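PDB 3FZX: putative exported protein from Bacteroides fragilis, which is of unknown function but binds calcium ions and has a YmcC-like beta-barrel fold related to LolA/LolB lipoprotein carriers, so it possibly binds lipid. Local coordinates for residues N22-D27 against Y210-R215. Residues are numbered along the deposited sequence; the frame is centred on the assembly and turned at random.
Sequences NCYTAD and YSVLER
The carbonyl O of Tyr210 accepts the shortest polar bond between the two strands, from the backbone N of Tyr24 at 2.7 Å. It also lies 3.6 Å from CA of Cys23, a CA-H...O contact of the kind that fills in between backbone bonds. Tyr24 O takes a bond in return from Tyr210 N, closing an antiparallel hydrogen-bonded pair. Asn22 and Val212 repeat the pattern two residues along each strand, N to O in both directions. Between them Cys23 and Ser211 make the non-hydrogen-bonded pair, their small side chains suiting the face they share, where both are buried. There Ser211 OG bonds to Ser198 OG and Arg21 NE, which satisfy this buried hydroxyl. Strands 18-25 and 207-217 are the first and last of the antiparallel sheet, and their pairing closes the barrel, in a fold of the LolA/LolB clan. On the other face, with Asn22, Tyr24 and Val212, Tyr210 turns its CG between backbone N and carbonyl carbon (chi1 65°), bringing its ring beside Tyr24. CB of Tyr24 sits over one face of that ring, a CH-pi contact 3.8 Å from the centroid. The two rings are near parallel, at 24°, but slid apart with little overlap; CD2 of Tyr24 reaches CE2 of Tyr210 at 3.5 Å. Branched Val212 extends this apolar patch, CG2 lying in plane at the edge of the Tyr210 ring. Farther along, Asn22 ND2 donates to Tyr24 OH at 3.2 Å, the hydroxyl lying in the amide plane. Glu214, bent at chi2, passes CG beside that amide; its OE1 stays 3.6 Å from Asn22 ND2, too long for a hydrogen bond.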
loop_
_atom_site.group_PDB
_atom_site.type_symbol
_atom_site.label_atom_id
_atom_site.label_comp_id
_atom_site.label_asym_id
_atom_site.label_seq_id
_atom_site.Cartn_x
_atom_site.Cartn_y
_atom_site.Cartn_z
ATOM N N ASN A 22 9.208 -13.252 -18.116
ATOM C CA ASN A 22 8.443 -14.415 -18.567
ATOM C C ASN A 22 8.179 -15.363 -17.400
ATOM O O ASN A 22 9.047 -15.511 -16.524
ATOM C CB ASN A 22 9.191 -15.162 -19.693
ATOM C CG ASN A 22 9.082 -14.461 -21.028
ATOM O OD1 ASN A 22 8.459 -13.411 -21.151
ATOM N ND2 ASN A 22 9.671 -15.051 -22.039
ATOM N N CYS A 23 7.000 -16.011 -17.419
ATOM C CA CYS A 23 6.587 -16.983 -16.390
ATOM C C CYS A 23 6.465 -18.357 -16.975
ATOM O O CYS A 23 5.866 -18.500 -18.041
ATOM C CB CYS A 23 5.226 -16.599 -15.826
ATOM S SG CYS A 23 5.274 -14.917 -15.157
ATOM N N TYR A 24 6.986 -19.351 -16.246
ATOM C CA TYR A 24 7.068 -20.728 -16.712
ATOM C C TYR A 24 6.499 -21.748 -15.710
ATOM O O TYR A 24 6.563 -21.532 -14.492
ATOM C CB TYR A 24 8.545 -21.113 -16.992
ATOM C CG TYR A 24 9.251 -20.168 -17.938
ATOM C CD1 TYR A 24 9.183 -20.359 -19.320
ATOM C CD2 TYR A 24 10.005 -19.081 -17.450
ATOM C CE1 TYR A 24 9.816 -19.472 -20.204
ATOM C CE2 TYR A 24 10.648 -18.213 -18.316
ATOM C CZ TYR A 24 10.547 -18.409 -19.697
ATOM O OH TYR A 24 11.138 -17.540 -20.580
ATOM N N THR A 25 5.986 -22.869 -16.258
ATOM C CA THR A 25 5.647 -24.055 -15.491
ATOM C C THR A 25 6.971 -24.705 -15.101
ATOM O O THR A 25 8.054 -24.410 -15.688
ATOM C CB THR A 25 4.778 -25.109 -16.296
ATOM O OG1 THR A 25 5.576 -25.820 -17.280
ATOM C CG2 THR A 25 3.572 -24.468 -16.961
ATOM N N ALA A 26 6.889 -25.611 -14.134
ATOM C CA ALA A 26 8.038 -26.397 -13.684
ATOM C C ALA A 26 8.685 -27.161 -14.819
ATOM O O ALA A 26 9.823 -27.548 -14.696
ATOM C CB ALA A 26 7.617 -27.400 -12.589
ATOM N N ASP A 27 7.943 -27.431 -15.893
ATOM C CA ASP A 27 8.498 -28.092 -17.086
ATOM C C ASP A 27 9.022 -27.157 -18.184
ATOM O O ASP A 27 9.337 -27.604 -19.288
ATOM C CB ASP A 27 7.482 -29.098 -17.637
ATOM C CG ASP A 27 7.403 -30.352 -16.781
ATOM O OD1 ASP A 27 8.414 -30.697 -16.120
ATOM O OD2 ASP A 27 6.330 -30.992 -16.761
ATOM N N TYR A 210 8.363 -20.757 -12.115
ATOM C CA TYR A 210 9.439 -19.811 -12.010
ATOM C C TYR A 210 9.285 -18.722 -13.064
ATOM O O TYR A 210 8.552 -18.893 -14.070
ATOM C CB TYR A 210 10.787 -20.510 -12.107
ATOM C CG TYR A 210 11.092 -21.157 -13.432
ATOM C CD1 TYR A 210 10.639 -22.441 -13.712
ATOM C CD2 TYR A 210 11.878 -20.508 -14.386
ATOM C CE1 TYR A 210 10.925 -23.043 -14.890
ATOM C CE2 TYR A 210 12.176 -21.119 -15.606
ATOM C CZ TYR A 210 11.687 -22.387 -15.829
ATOM O OH TYR A 210 11.924 -23.021 -16.985
ATOM N N SER A 211 9.952 -17.603 -12.816
ATOM C CA SER A 211 9.972 -16.501 -13.749
ATOM C C SER A 211 11.401 -15.986 -13.898
ATOM O O SER A 211 12.216 -16.120 -12.982
ATOM C CB SER A 211 9.010 -15.405 -13.285
ATOM O OG SER A 211 9.549 -14.664 -12.213
ATOM N N VAL A 212 11.707 -15.440 -15.079
ATOM C CA VAL A 212 13.033 -14.952 -15.430
ATOM C C VAL A 212 12.890 -13.667 -16.253
ATOM O O VAL A 212 12.065 -13.574 -17.167
ATOM C CB VAL A 212 13.823 -15.994 -16.286
ATOM C CG1 VAL A 212 15.273 -15.543 -16.503
ATOM C CG2 VAL A 212 13.784 -17.383 -15.631
ATOM N N LEU A 213 13.693 -12.672 -15.911
ATOM C CA LEU A 213 13.804 -11.434 -16.674
ATOM C C LEU A 213 14.111 -11.782 -18.123
ATOM O O LEU A 213 15.027 -12.546 -18.407
ATOM C CB LEU A 213 14.935 -10.569 -16.102
ATOM C CG LEU A 213 15.191 -9.207 -16.778
ATOM C CD1 LEU A 213 13.999 -8.310 -16.668
ATOM C CD2 LEU A 213 16.461 -8.591 -16.179
ATOM N N GLU A 214 13.329 -11.217 -19.031
ATOM C CA GLU A 214 13.420 -11.517 -20.445
ATOM C C GLU A 214 13.966 -10.343 -21.273
ATOM O O GLU A 214 14.697 -10.558 -22.222
ATOM C CB GLU A 214 12.015 -11.928 -20.944
ATOM C CG GLU A 214 11.856 -12.139 -22.455
ATOM C CD GLU A 214 12.646 -13.303 -22.995
ATOM O OE1 GLU A 214 13.106 -14.126 -22.186
ATOM O OE2 GLU A 214 12.763 -13.432 -24.234
ATOM N N ARG A 215 13.602 -9.109 -20.936
ATOM C CA ARG A 215 14.007 -7.968 -21.749
ATOM C C ARG A 215 13.977 -6.644 -20.965
ATOM O O ARG A 215 13.078 -6.431 -20.147
ATOM C CB ARG A 215 13.055 -7.870 -22.959
ATOM C CG ARG A 215 13.446 -6.849 -24.013
ATOM C CD ARG A 215 12.355 -6.626 -25.054
ATOM N NE ARG A 215 12.726 -5.531 -25.962
ATOM C CZ ARG A 215 11.947 -4.987 -26.910
ATOM N NH1 ARG A 215 10.704 -5.422 -27.121
ATOM N NH2 ARG A 215 12.418 -3.986 -27.658
#